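Local structure of acyltransferase (Actinoplanes teichomyceticus, 4Q38) at residues A[34-37]-A[38-42]; A[66-69]-A[70-74]; A[96-99]-A[100-103]; A[123-126]-A[127-131]; A[132-135]-A[136-140]. The protein transfers long aliphatic acyl chains from acyl-CoA to the amino sugar of teicoplanin-type glycopeptide antibiotics. All blocks are in the same frame, centred on the assembly; numbering follows the deposited sequence.

Interaction 1 (A[34-37]-A[38-42]); sequences WLTE and LDELG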
loop_
_atom_site.group_PDB
_atom_site.type_symbol
_atom_site.label_atom_id
_atom_site.label_comp_id
_atom_site.label_asym_id
_atom_site.label_seq_id
_atom_site.Cartn_x
_atom_site.Cartn_y
_atom_site.Cartn_z
ATOM N N TRP A 34 -2.395 5.239 -20.673
ATOM C CA TRP A 34 -3.260 4.713 -19.613
ATOM C C TRP A 34 -4.702 5.059 -19.868
ATOM O O TRP A 34 -5.591 4.206 -19.782
ATOM C CB TRP A 34 -2.793 5.257 -18.262
ATOM C CG TRP A 34 -3.689 4.935 -17.087
ATOM C CD1 TRP A 34 -4.420 5.831 -16.306
ATOM C CD2 TRP A 34 -3.958 3.614 -16.505
ATOM N NE1 TRP A 34 -5.107 5.176 -15.317
ATOM C CE2 TRP A 34 -4.874 3.844 -15.375
ATOM C CE3 TRP A 34 -3.552 2.309 -16.795
ATOM C CZ2 TRP A 34 -5.350 2.803 -14.591
ATOM C CZ3 TRP A 34 -4.039 1.266 -15.990
ATOM C CH2 TRP A 34 -4.918 1.510 -14.918
ATOM N N LEU A 35 -4.945 6.317 -20.208
ATOM C CA LEU A 35 -6.302 6.811 -20.425
ATOM C C LEU A 35 -6.958 6.199 -21.661
ATOM O O LEU A 35 -8.162 5.925 -21.661
ATOM C CB LEU A 35 -6.297 8.338 -20.482
ATOM C CG LEU A 35 -5.924 8.997 -19.149
ATOM C CD1 LEU A 35 -5.658 10.482 -19.334
ATOM C CD2 LEU A 35 -7.010 8.776 -18.112
ATOM N N THR A 36 -6.157 5.958 -22.698
ATOM C CA THR A 36 -6.628 5.217 -23.873
ATOM C C THR A 36 -7.016 3.800 -23.469
ATOM O O THR A 36 -8.080 3.302 -23.852
ATOM C CB THR A 36 -5.550 5.182 -24.978
ATOM O OG1 THR A 36 -5.256 6.523 -25.376
ATOM C CG2 THR A 36 -6.018 4.390 -26.200
ATOM N N GLU A 37 -6.161 3.162 -22.676
ATOM C CA GLU A 37 -6.451 1.818 -22.191
ATOM C C GLU A 37 -7.762 1.801 -21.406
ATOM O O GLU A 37 -8.583 0.904 -21.588
ATOM C CB GLU A 37 -5.297 1.267 -21.348
ATOM C CG GLU A 37 -5.454 -0.208 -20.994
ATOM C CD GLU A 37 -4.363 -0.732 -20.077
ATOM O OE1 GLU A 37 -3.344 -0.035 -19.872
ATOM O OE2 GLU A 37 -4.528 -1.858 -19.564
ATOM N N LEU A 38 -7.964 2.803 -20.548
ATOM C CA LEU A 38 -9.203 2.894 -19.775
ATOM C C LEU A 38 -10.412 3.185 -20.671
ATOM O O LEU A 38 -11.517 2.716 -20.404
ATOM C CB LEU A 38 -9.096 3.949 -18.670
ATOM C CG LEU A 38 -8.101 3.720 -17.518
ATOM C CD1 LEU A 38 -8.368 4.689 -16.376
ATOM C CD2 LEU A 38 -8.160 2.292 -17.007
ATOM N N ASP A 39 -10.201 3.963 -21.728
ATOM C CA ASP A 39 -11.281 4.215 -22.690
ATOM C C ASP A 39 -11.718 2.913 -23.362
ATOM O O ASP A 39 -12.913 2.612 -23.426
ATOM C CB ASP A 39 -10.863 5.263 -23.726
ATOM C CG ASP A 39 -12.014 5.690 -24.628
ATOM O OD1 ASP A 39 -13.148 5.860 -24.138
ATOM O OD2 ASP A 39 -11.783 5.852 -25.841
ATOM N N GLU A 40 -10.751 2.121 -23.828
ATOM C CA GLU A 40 -11.062 0.830 -24.455
ATOM C C GLU A 40 -11.696 -0.175 -23.492
ATOM O O GLU A 40 -12.582 -0.938 -23.881
ATOM C CB GLU A 40 -9.830 0.247 -25.137
ATOM C CG GLU A 40 -9.711 0.691 -26.586
ATOM C CD GLU A 40 -8.287 0.991 -27.006
ATOM O OE1 GLU A 40 -7.358 0.313 -26.510
ATOM O OE2 GLU A 40 -8.101 1.910 -27.837
ATOM N N LEU A 41 -11.253 -0.162 -22.235
ATOM C CA LEU A 41 -11.855 -1.000 -21.196
ATOM C C LEU A 41 -13.321 -0.649 -20.933
ATOM O O LEU A 41 -14.150 -1.539 -20.747
ATOM C CB LEU A 41 -11.054 -0.884 -19.896
ATOM C CG LEU A 41 -11.461 -1.751 -18.701
ATOM C CD1 LEU A 41 -11.322 -3.243 -18.989
ATOM C CD2 LEU A 41 -10.618 -1.350 -17.499
ATOM N N GLY A 42 -13.623 0.651 -20.894
ATOM C CA GLY A 42 -14.990 1.128 -20.685
ATOM C C GLY A 42 -15.466 1.063 -19.243
ATOM O O GLY A 42 -14.716 0.638 -18.355
#
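One face of the Trp-34 indole carries the isobutyl group of Leu-38, one helical turn further on. Leu-38 CD2 sits over the six-membered ring, 4.0 Å from its centroid and only 19° off the ring normal, which meets the criterion for a CH-pi contact. Leu-38 CD1 leans to the pyrrole side and lies 3.5 Å from Trp-34 NE1, while Leu-38 CG stands above the plane near the rim. The indole reaches this position because Trp-34 CG is anti to its own backbone N (chi1 173°), laying the ring forward along the helix toward the following turn. The pair is an i to i+4 contact on helix 32-41, whose last turns are held by regular backbone bonds, among them Leu-38 N to Trp-34 O at 2.9 Å and Leu-41 N to Glu-37 O at 2.9 Å. Gly-42, with positive phi, leaves the helix. On another side, Thr-36 and Glu-40 run alongside each other, Thr-36 CG2 lying 3.6 Å from Glu-40 OE2; the Thr-36 hydroxyl is hydrogen-bonded back to the carbonyl of Ala-32. Glu-37, extended beyond CG, divides its carboxylate between two salt bridges, OE1 to Arg-109 and OE2 to Arg-99.

Interaction 2 (A[66-69]-A[70-74]); sequences PELD and AEEIV
Ala-70 meets Pro-66 in the opening turn of helix 67-76, an alpha-helical N-terminus with Pro-66 at the N-cap position. Ala-70 N donates to Pro-66 O at 3.0 Å with an N-H...O angle of 168°, a nearly straight bond, and the methyl CB of Ala-70 rests against the same carbonyl. At Glu-71 the backbone N bonds to Glu-67 O, and the side chain turns back over that acceptor: CG is anti to the carbonyl carbon and beside the backbone N (chi1 -78°), which puts Glu-71 CG 3.4 Å from Glu-67 O. The carboxylate of Glu-67 itself is paired with Arg-57 and Arg-61 of the preceding helix. Glu-72 N makes a longer bond to Leu-68 O, 3.3 Å, and the extended Glu-72 chain passes the Leu-68 side chain so that its OE2 comes 3.9 Å from Leu-68 CD1. Its other oxygen, OE1, is taken by Tyr-124 OH and Arg-166. Because Arg-166 also pairs with Asp-69 OD2, the positive charge lies between two acidic groups and would be expected to ease their mutual repulsion. Ile-73 completes the series: its N bonds to Asp-69 O at 2.7 Å, and its side chain folds over this acceptor, Ile-73 CG1 lying 3.2 Å and Ile-73 CD1 3.4 Å from Asp-69 O.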
loop_
_atom_site.group_PDB
_atom_site.type_symbol
_atom_site.label_atom_id
_atom_site.label_comp_id
_atom_site.label_asym_id
_atom_site.label_seq_id
_atom_site.Cartn_x
_atom_site.Cartn_y
_atom_site.Cartn_z
ATOM N N PRO A 66 -9.089 8.490 9.737
ATOM C CA PRO A 66 -9.316 9.421 10.854
ATOM C C PRO A 66 -10.556 10.296 10.616
ATOM O O PRO A 66 -10.886 10.605 9.462
ATOM C CB PRO A 66 -8.039 10.266 10.875
ATOM C CG PRO A 66 -6.995 9.374 10.260
ATOM C CD PRO A 66 -7.733 8.634 9.174
ATOM N N GLU A 67 -11.233 10.670 11.700
ATOM C CA GLU A 67 -12.495 11.415 11.623
ATOM C C GLU A 67 -12.379 12.664 10.766
ATOM O O GLU A 67 -13.260 12.932 9.955
ATOM C CB GLU A 67 -13.024 11.781 13.024
ATOM C CG GLU A 67 -13.391 10.583 13.900
ATOM C CD GLU A 67 -14.490 9.705 13.306
ATOM O OE1 GLU A 67 -14.335 8.463 13.323
ATOM O OE2 GLU A 67 -15.516 10.247 12.828
ATOM N N LEU A 68 -11.289 13.412 10.937
ATOM C CA LEU A 68 -11.076 14.654 10.189
ATOM C C LEU A 68 -11.123 14.431 8.672
ATOM O O LEU A 68 -11.878 15.108 7.955
ATOM C CB LEU A 68 -9.751 15.312 10.586
ATOM C CG LEU A 68 -9.333 16.571 9.815
ATOM C CD1 LEU A 68 -10.317 17.714 10.057
ATOM C CD2 LEU A 68 -7.918 16.983 10.190
ATOM N N ASP A 69 -10.316 13.481 8.197
ATOM C CA ASP A 69 -10.280 13.149 6.770
ATOM C C ASP A 69 -11.615 12.613 6.270
ATOM O O ASP A 69 -12.059 12.996 5.195
ATOM C CB ASP A 69 -9.169 12.136 6.461
ATOM C CG ASP A 69 -7.828 12.574 6.995
ATOM O OD1 ASP A 69 -7.575 12.327 8.178
ATOM O OD2 ASP A 69 -7.030 13.159 6.239
ATOM N N ALA A 70 -12.232 11.722 7.046
ATOM C CA ALA A 70 -13.505 11.100 6.669
ATOM C C ALA A 70 -14.606 12.142 6.428
ATOM O O ALA A 70 -15.340 12.062 5.431
ATOM C CB ALA A 70 -13.938 10.083 7.714
ATOM N N GLU A 71 -14.700 13.120 7.333
ATOM C CA GLU A 71 -15.621 14.256 7.166
ATOM C C GLU A 71 -15.388 14.920 5.827
ATOM O O GLU A 71 -16.331 15.166 5.072
ATOM C CB GLU A 71 -15.396 15.315 8.244
ATOM C CG GLU A 71 -15.989 15.010 9.602
ATOM C CD GLU A 71 -15.582 16.044 10.637
ATOM O OE1 GLU A 71 -16.014 17.210 10.510
ATOM O OE2 GLU A 71 -14.822 15.691 11.567
ATOM N N GLU A 72 -14.123 15.223 5.548
ATOM C CA GLU A 72 -13.742 15.907 4.319
ATOM C C GLU A 72 -14.033 15.058 3.085
ATOM O O GLU A 72 -14.482 15.572 2.048
ATOM C CB GLU A 72 -12.264 16.312 4.364
ATOM C CG GLU A 72 -11.951 17.367 5.422
ATOM C CD GLU A 72 -10.478 17.741 5.494
ATOM O OE1 GLU A 72 -9.653 17.175 4.738
ATOM O OE2 GLU A 72 -10.144 18.619 6.315
ATOM N N ILE A 73 -13.773 13.757 3.199
ATOM C CA ILE A 73 -14.009 12.823 2.097
ATOM C C ILE A 73 -15.497 12.803 1.728
ATOM O O ILE A 73 -15.860 12.894 0.552
ATOM C CB ILE A 73 -13.513 11.396 2.450
ATOM C CG1 ILE A 73 -11.976 11.344 2.437
ATOM C CG2 ILE A 73 -14.096 10.365 1.490
ATOM C CD1 ILE A 73 -11.367 10.275 3.332
ATOM N N VAL A 74 -16.353 12.707 2.740
ATOM C CA VAL A 74 -17.799 12.660 2.518
ATOM C C VAL A 74 -18.278 13.983 1.912
ATOM O O VAL A 74 -19.078 13.995 0.969
ATOM C CB VAL A 74 -18.567 12.306 3.815
ATOM C CG1 VAL A 74 -20.075 12.446 3.626
ATOM C CG2 VAL A 74 -18.231 10.877 4.255
#

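Interaction 3 (A[96-99]-A[100-103]); sequences AIVR and HMGD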
loop_
_atom_site.group_PDB
_atom_site.type_symbol
_atom_site.label_atom_id
_atom_site.label_comp_id
_atom_site.label_asym_id
_atom_site.label_seq_id
_atom_site.Cartn_x
_atom_site.Cartn_y
_atom_site.Cartn_z
ATOM N N ALA A 96 -10.598 -1.147 -14.087
ATOM C CA ALA A 96 -9.231 -1.607 -14.336
ATOM C C ALA A 96 -8.643 -2.392 -13.164
ATOM O O ALA A 96 -7.721 -3.186 -13.349
ATOM C CB ALA A 96 -8.328 -0.437 -14.703
ATOM N N ILE A 97 -9.174 -2.163 -11.964
ATOM C CA ILE A 97 -8.766 -2.927 -10.777
ATOM C C ILE A 97 -9.531 -4.250 -10.640
ATOM O O ILE A 97 -8.912 -5.320 -10.517
ATOM C CB ILE A 97 -8.856 -2.077 -9.484
ATOM C CG1 ILE A 97 -7.882 -0.890 -9.568
ATOM C CG2 ILE A 97 -8.544 -2.937 -8.248
ATOM C CD1 ILE A 97 -8.051 0.138 -8.467
ATOM N N VAL A 98 -10.864 -4.193 -10.684
ATOM C CA VAL A 98 -11.680 -5.402 -10.462
ATOM C C VAL A 98 -11.533 -6.463 -11.560
ATOM O O VAL A 98 -11.790 -7.645 -11.315
ATOM C CB VAL A 98 -13.173 -5.101 -10.223
ATOM C CG1 VAL A 98 -13.353 -4.309 -8.936
ATOM C CG2 VAL A 98 -13.795 -4.373 -11.414
ATOM N N ARG A 99 -11.096 -6.045 -12.748
ATOM C CA ARG A 99 -10.807 -6.982 -13.834
ATOM C C ARG A 99 -9.661 -7.931 -13.451
ATOM O O ARG A 99 -9.524 -9.013 -14.029
ATOM C CB ARG A 99 -10.472 -6.233 -15.131
ATOM C CG ARG A 99 -9.153 -5.486 -15.093
ATOM C CD ARG A 99 -8.746 -4.936 -16.448
ATOM N NE ARG A 99 -7.568 -4.068 -16.349
ATOM C CZ ARG A 99 -7.034 -3.410 -17.378
ATOM N NH1 ARG A 99 -7.567 -3.517 -18.588
ATOM N NH2 ARG A 99 -5.968 -2.637 -17.201
ATOM N N HIS A 100 -8.838 -7.516 -12.485
ATOM C CA HIS A 100 -7.741 -8.358 -11.980
ATOM C C HIS A 100 -7.977 -8.901 -10.597
ATOM O O HIS A 100 -7.019 -9.278 -9.902
ATOM C CB HIS A 100 -6.436 -7.578 -11.997
ATOM C CG HIS A 100 -5.966 -7.204 -13.381
ATOM N ND1 HIS A 100 -5.900 -8.097 -14.389
ATOM C CD2 HIS A 100 -5.525 -5.988 -13.899
ATOM C CE1 HIS A 100 -5.434 -7.483 -15.501
ATOM N NE2 HIS A 100 -5.203 -6.196 -15.200
ATOM N N MET A 101 -9.238 -8.939 -10.169
ATOM C CA MET A 101 -9.583 -9.490 -8.861
ATOM C C MET A 101 -8.958 -10.883 -8.695
ATOM O O MET A 101 -9.134 -11.748 -9.554
ATOM C CB MET A 101 -11.100 -9.571 -8.699
ATOM C CG MET A 101 -11.555 -10.003 -7.312
ATOM S SD MET A 101 -11.160 -8.801 -6.017
ATOM C CE MET A 101 -12.304 -7.490 -6.419
ATOM N N GLY A 102 -8.209 -11.075 -7.608
ATOM C CA GLY A 102 -7.552 -12.350 -7.318
ATOM C C GLY A 102 -6.328 -12.647 -8.169
ATOM O O GLY A 102 -5.727 -13.706 -8.043
ATOM N N ASP A 103 -5.934 -11.707 -9.023
ATOM C CA ASP A 103 -4.823 -11.945 -9.942
ATOM C C ASP A 103 -3.546 -11.207 -9.519
ATOM O O ASP A 103 -3.404 -10.011 -9.756
ATOM C CB ASP A 103 -5.253 -11.583 -11.373
ATOM C CG ASP A 103 -4.224 -11.990 -12.439
ATOM O OD1 ASP A 103 -3.188 -12.595 -12.124
ATOM O OD2 ASP A 103 -4.470 -11.686 -13.612
HETATM O O HOH W 1 -6.722 -10.766 -14.399
HETATM O O HOH W 2 -10.083 -11.688 -12.056
#
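Arg-99 places CG between its backbone N and carbonyl carbon (chi1 69°), and His-100 turns its ring beside its own backbone N; together these torsions lay the arginine chain over the imidazole. The pair lies where helix 84-98 gives way to a loop, and a type I beta turn from Val-98 to Met-101 overlaps a type II turn from His-100 to Asp-103. Arg-99 CG stands over the centre of the His-100 ring, 3.9 Å from the centroid and 11° off the normal, a CH-pi contact. The guanidinium does not stack flat, its plane making 47° with the ring. Arg-99 NE donates to Ala-96 O at 3.1 Å, and NH2 forms a salt bridge with Glu-37, so the group is gripped at two nitrogens. In the backbone, His-100 N bonds to Ile-97 O at 2.9 Å and Met-101 N to Val-98 O at 3.1 Å. Gly-102, with positive phi, occupies the second turn. Met-101 bends at chi2 and chi3, bringing CE within 4.2 Å of Val-98 CG1. A water in the plane of the imidazole, at its edge, lies 2.8 Å from His-100 ND1 and donates to Asp-103 OD2 at 2.6 Å.

Interaction 4 (A[123-126]-A[127-131]); sequences RYFH and VYVFL
Tyr-128 lies against Tyr-124 at the N-terminal turn of helix 125-143, where Tyr-124 holds the N-cap position and directly follows helix 119-123. Traced outward, Tyr-128 CB starts beside the backbone, 3.4 Å from Phe-125 O. CG is placed beside the backbone N and anti to the carbonyl carbon (chi1 -59°), which swings the ring back toward the start of the helix. There CD2 passes 3.1 Å from Tyr-124 O, and CE2 reaches the Tyr-124 side chain, 3.6 Å from its CB. CZ and OH continue along the same methylene, and the hydroxyl finishes in a hydrogen bond with Ile-73 O of helix 67-76. Tyr-124 O also serves the backbone: it accepts the N-H of Tyr-128, and a weak, strongly bent bond from Val-127 N.

The Tyr-124 ring, its hydroxyl held by Glu-72, runs alongside Val-127, whose CG2 approaches its edge near the ring plane. On another flank, Val-129 CG2 packs against Phe-125 CE2 at 3.6 Å and also comes near His-126 ND1. The two neighbouring rings meet closely: Phe-125 CD2 lies over the centre of the His-126 imidazole, while His-126 CD2 sits in the plane of the phenyl ring at its edge. His-126 is fixed further by NE2, bonded to Pro-112 O. All of the touching residues are buried, and the next i to i+4 backbone bond runs from Val-129 N to Phe-125 O, 3.0 Å at an N-H...O angle of 163°.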
loop_
_atom_site.group_PDB
_atom_site.type_symbol
_atom_site.label_atom_id
_atom_site.label_comp_id
_atom_site.label_asym_id
_atom_site.label_seq_id
_atom_site.Cartn_x
_atom_site.Cartn_y
_atom_site.Cartn_z
ATOM N N ARG A 123 -7.805 15.370 -4.671
ATOM C CA ARG A 123 -6.928 14.856 -3.605
ATOM C C ARG A 123 -7.406 13.510 -3.060
ATOM O O ARG A 123 -6.594 12.644 -2.756
ATOM C CB ARG A 123 -6.817 15.867 -2.456
ATOM C CG ARG A 123 -6.036 17.127 -2.816
ATOM C CD ARG A 123 -5.849 18.030 -1.603
ATOM N NE ARG A 123 -7.031 18.829 -1.262
ATOM C CZ ARG A 123 -7.728 18.700 -0.136
ATOM N NH1 ARG A 123 -7.397 17.776 0.778
ATOM N NH2 ARG A 123 -8.762 19.504 0.087
ATOM N N TYR A 124 -8.718 13.341 -2.934
ATOM C CA TYR A 124 -9.266 12.108 -2.384
ATOM C C TYR A 124 -9.701 11.099 -3.457
ATOM O O TYR A 124 -10.366 10.115 -3.148
ATOM C CB TYR A 124 -10.424 12.414 -1.427
ATOM C CG TYR A 124 -10.024 13.058 -0.112
ATOM C CD1 TYR A 124 -9.131 12.425 0.761
ATOM C CD2 TYR A 124 -10.572 14.281 0.281
ATOM C CE1 TYR A 124 -8.785 12.996 1.973
ATOM C CE2 TYR A 124 -10.233 14.868 1.497
ATOM C CZ TYR A 124 -9.337 14.225 2.339
ATOM O OH TYR A 124 -8.995 14.796 3.548
ATOM N N PHE A 125 -9.309 11.331 -4.708
ATOM C CA PHE A 125 -9.768 10.491 -5.822
ATOM C C PHE A 125 -9.664 8.989 -5.538
ATOM O O PHE A 125 -10.616 8.243 -5.715
ATOM C CB PHE A 125 -9.025 10.832 -7.124
ATOM C CG PHE A 125 -9.438 9.981 -8.298
ATOM C CD1 PHE A 125 -10.629 10.244 -8.988
ATOM C CD2 PHE A 125 -8.651 8.906 -8.710
ATOM C CE1 PHE A 125 -11.019 9.448 -10.060
ATOM C CE2 PHE A 125 -9.034 8.110 -9.784
ATOM C CZ PHE A 125 -10.219 8.386 -10.466
ATOM N N HIS A 126 -8.492 8.552 -5.108
ATOM C CA HIS A 126 -8.242 7.121 -4.915
ATOM C C HIS A 126 -8.867 6.561 -3.676
ATOM O O HIS A 126 -9.028 5.346 -3.537
ATOM C CB HIS A 126 -6.743 6.864 -4.984
ATOM C CG HIS A 126 -6.187 7.109 -6.356
ATOM N ND1 HIS A 126 -6.493 6.319 -7.404
ATOM C CD2 HIS A 126 -5.366 8.122 -6.848
ATOM C CE1 HIS A 126 -5.888 6.796 -8.513
ATOM N NE2 HIS A 126 -5.194 7.891 -8.172
ATOM N N VAL A 127 -9.249 7.437 -2.754
ATOM C CA VAL A 127 -10.125 7.009 -1.664
ATOM C C VAL A 127 -11.509 6.633 -2.220
ATOM O O VAL A 127 -12.102 5.613 -1.810
ATOM C CB VAL A 127 -10.246 8.097 -0.576
ATOM C CG1 VAL A 127 -11.209 7.659 0.523
ATOM C CG2 VAL A 127 -8.878 8.409 0.009
ATOM N N TYR A 128 -12.025 7.444 -3.152
ATOM C CA TYR A 128 -13.319 7.131 -3.795
ATOM C C TYR A 128 -13.229 5.840 -4.604
ATOM O O TYR A 128 -14.150 5.026 -4.583
ATOM C CB TYR A 128 -13.823 8.291 -4.677
ATOM C CG TYR A 128 -13.997 9.568 -3.893
ATOM C CD1 TYR A 128 -14.868 9.622 -2.800
ATOM C CD2 TYR A 128 -13.261 10.700 -4.207
ATOM C CE1 TYR A 128 -15.005 10.778 -2.052
ATOM C CE2 TYR A 128 -13.386 11.867 -3.464
ATOM C CZ TYR A 128 -14.259 11.893 -2.392
ATOM O OH TYR A 128 -14.389 13.033 -1.648
ATOM N N VAL A 129 -12.114 5.662 -5.311
ATOM C CA VAL A 129 -11.836 4.385 -5.977
ATOM C C VAL A 129 -11.927 3.243 -4.974
ATOM O O VAL A 129 -12.610 2.248 -5.237
ATOM C CB VAL A 129 -10.451 4.346 -6.658
ATOM C CG1 VAL A 129 -10.188 2.956 -7.239
ATOM C CG2 VAL A 129 -10.365 5.370 -7.775
ATOM N N PHE A 130 -11.255 3.397 -3.827
ATOM C CA PHE A 130 -11.225 2.348 -2.812
ATOM C C PHE A 130 -12.648 2.062 -2.307
ATOM O O PHE A 130 -13.078 0.908 -2.282
ATOM C CB PHE A 130 -10.301 2.754 -1.647
ATOM C CG PHE A 130 -9.915 1.617 -0.724
ATOM C CD1 PHE A 130 -10.821 1.094 0.203
ATOM C CD2 PHE A 130 -8.616 1.101 -0.749
ATOM C CE1 PHE A 130 -10.451 0.062 1.062
ATOM C CE2 PHE A 130 -8.242 0.070 0.103
ATOM C CZ PHE A 130 -9.154 -0.445 1.016
ATOM N N LEU A 131 -13.371 3.120 -1.924
ATOM C CA LEU A 131 -14.755 2.989 -1.433
ATOM C C LEU A 131 -15.670 2.298 -2.452
ATOM O O LEU A 131 -16.489 1.455 -2.093
ATOM C CB LEU A 131 -15.340 4.367 -1.074
ATOM C CG LEU A 131 -14.679 5.125 0.083
ATOM C CD1 LEU A 131 -15.293 6.501 0.293
ATOM C CD2 LEU A 131 -14.722 4.312 1.369
#

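Interaction 5 (A[132-135]-A[136-140]); sequences ATVP and AVRRF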
loop_
_atom_site.group_PDB
_atom_site.type_symbol
_atom_site.label_atom_id
_atom_site.label_comp_id
_atom_site.label_asym_id
_atom_site.label_seq_id
_atom_site.Cartn_x
_atom_site.Cartn_y
_atom_site.Cartn_z
ATOM N N ALA A 132 -15.529 2.669 -3.718
ATOM C CA ALA A 132 -16.366 2.112 -4.771
ATOM C C ALA A 132 -16.053 0.631 -5.012
ATOM O O ALA A 132 -16.885 -0.108 -5.549
ATOM C CB ALA A 132 -16.191 2.908 -6.050
ATOM N N THR A 133 -14.859 0.207 -4.598
ATOM C CA THR A 133 -14.361 -1.138 -4.901
ATOM C C THR A 133 -14.522 -2.086 -3.711
ATOM O O THR A 133 -14.385 -3.302 -3.860
ATOM C CB THR A 133 -12.892 -1.073 -5.385
ATOM O OG1 THR A 133 -12.786 -0.096 -6.427
ATOM C CG2 THR A 133 -12.393 -2.424 -5.906
ATOM N N VAL A 134 -14.848 -1.537 -2.540
ATOM C CA VAL A 134 -15.042 -2.351 -1.341
ATOM C C VAL A 134 -16.064 -3.492 -1.554
ATOM O O VAL A 134 -15.775 -4.638 -1.179
ATOM C CB VAL A 134 -15.393 -1.500 -0.091
ATOM C CG1 VAL A 134 -15.950 -2.361 1.035
ATOM C CG2 VAL A 134 -14.175 -0.720 0.391
ATOM N N PRO A 135 -17.252 -3.190 -2.148
ATOM C CA PRO A 135 -18.221 -4.280 -2.315
ATOM C C PRO A 135 -17.670 -5.432 -3.159
ATOM O O PRO A 135 -17.830 -6.594 -2.782
ATOM C CB PRO A 135 -19.403 -3.604 -3.024
ATOM C CG PRO A 135 -19.303 -2.160 -2.643
ATOM C CD PRO A 135 -17.813 -1.890 -2.569
ATOM N N ALA A 136 -17.007 -5.114 -4.268
ATOM C CA ALA A 136 -16.392 -6.144 -5.110
ATOM C C ALA A 136 -15.367 -7.009 -4.352
ATOM O O ALA A 136 -15.420 -8.243 -4.410
ATOM C CB ALA A 136 -15.743 -5.510 -6.333
ATOM N N VAL A 137 -14.436 -6.379 -3.637
ATOM C CA VAL A 137 -13.415 -7.183 -2.940
ATOM C C VAL A 137 -14.033 -7.974 -1.787
ATOM O O VAL A 137 -13.620 -9.099 -1.523
ATOM C CB VAL A 137 -12.155 -6.373 -2.520
ATOM C CG1 VAL A 137 -12.462 -5.378 -1.393
ATOM C CG2 VAL A 137 -11.019 -7.319 -2.130
ATOM N N ARG A 138 -15.035 -7.404 -1.117
ATOM C CA ARG A 138 -15.717 -8.118 -0.031
ATOM C C ARG A 138 -16.455 -9.359 -0.560
ATOM O O ARG A 138 -16.516 -10.389 0.125
ATOM C CB ARG A 138 -16.679 -7.195 0.743
ATOM C CG ARG A 138 -16.003 -6.142 1.622
ATOM C CD ARG A 138 -15.226 -6.767 2.770
ATOM N NE ARG A 138 -16.100 -7.453 3.729
ATOM C CZ ARG A 138 -15.817 -8.616 4.317
ATOM N NH1 ARG A 138 -14.683 -9.272 4.045
ATOM N NH2 ARG A 138 -16.684 -9.141 5.174
ATOM N N ARG A 139 -17.000 -9.263 -1.774
ATOM C CA ARG A 139 -17.627 -10.426 -2.424
ATOM C C ARG A 139 -16.583 -11.496 -2.720
ATOM O O ARG A 139 -16.835 -12.684 -2.526
ATOM C CB ARG A 139 -18.356 -10.032 -3.711
ATOM C CG ARG A 139 -19.644 -9.251 -3.485
ATOM C CD ARG A 139 -20.506 -9.187 -4.739
ATOM N NE ARG A 139 -19.904 -8.400 -5.826
ATOM C CZ ARG A 139 -19.987 -7.071 -5.945
ATOM N NH1 ARG A 139 -20.635 -6.344 -5.040
ATOM N NH2 ARG A 139 -19.411 -6.461 -6.972
ATOM N N PHE A 140 -15.410 -11.065 -3.182
ATOM C CA PHE A 140 -14.293 -11.980 -3.416
ATOM C C PHE A 140 -13.852 -12.665 -2.120
ATOM O O PHE A 140 -13.673 -13.888 -2.110
ATOM C CB PHE A 140 -13.118 -11.273 -4.114
ATOM C CG PHE A 140 -11.968 -12.188 -4.445
ATOM C CD1 PHE A 140 -12.075 -13.133 -5.472
ATOM C CD2 PHE A 140 -10.769 -12.101 -3.738
ATOM C CE1 PHE A 140 -11.009 -13.976 -5.777
ATOM C CE2 PHE A 140 -9.700 -12.937 -4.041
ATOM C CZ PHE A 140 -9.823 -13.878 -5.060
HETATM O O HOH W 3 -17.332 -2.782 -5.855
#
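Val-134 and Arg-138 form the close side of this turn of helix 125-143, their side chains side by side and pointing the same way. Val-134 CG1 touches Arg-138 CG at 3.8 Å, and that methylene also lies 3.2 Å from Val-134 O, the acceptor of Arg-138 N. Val-137, whose N bonds to Thr-133 O, adds to the packing with CG1, set between its backbone N and carbonyl carbon (chi1 70°) and 3.4 Å from Val-134 O. Beyond CG, Arg-138 bends away to helix 148-155, forming a salt bridge with Asp-148 and a cation-pi contact with Trp-152. The exposed side is looser and belongs to Pro-135 and Arg-139. Here the Arg-139 chain bends at chi3 (-67°), folding its guanidinium back so that Pro-135 O lies 3.5 Å above one face, toward the rim, and NH1 comes 3.6 Å from Pro-135 CB. The proline has no N-H to give to the preceding turn, and the helix is kinked there. Next to it a water spans the adjoining bond position, donating to Ala-132 O at 2.7 Å and accepting from Ala-136 N at 2.8 Å. The helix therefore passes the proline with solvent standing in for a direct backbone bond.

Interactions 4 and 5 are successive stretches of helix 125-143, their centres 14 Å apart, and interactions 2 and 3 pack against this helix. Interaction 2 meets interaction 4 through two probable hydrogen bonds, Ile-73 O to Tyr-128 OH at 2.6 Å and Glu-72 OE1 to Tyr-124 OH at 2.7 Å. Interaction 3 packs on interaction 5, with Met-101 CG 3.6 Å from Phe-140 CG, and meets interaction 4 through Ile-97 and Val-129. Among these contacts interaction 1 touches only interaction 3, by the salt bridge Glu-37 OE2 to Arg-99 NH2, 2.9 Å, and by packing. None lies at the coenzyme A or sugar pocket; the Phe-130 side chain of interaction 4 is about 12 Å from the bound decanoyl-glucosamine.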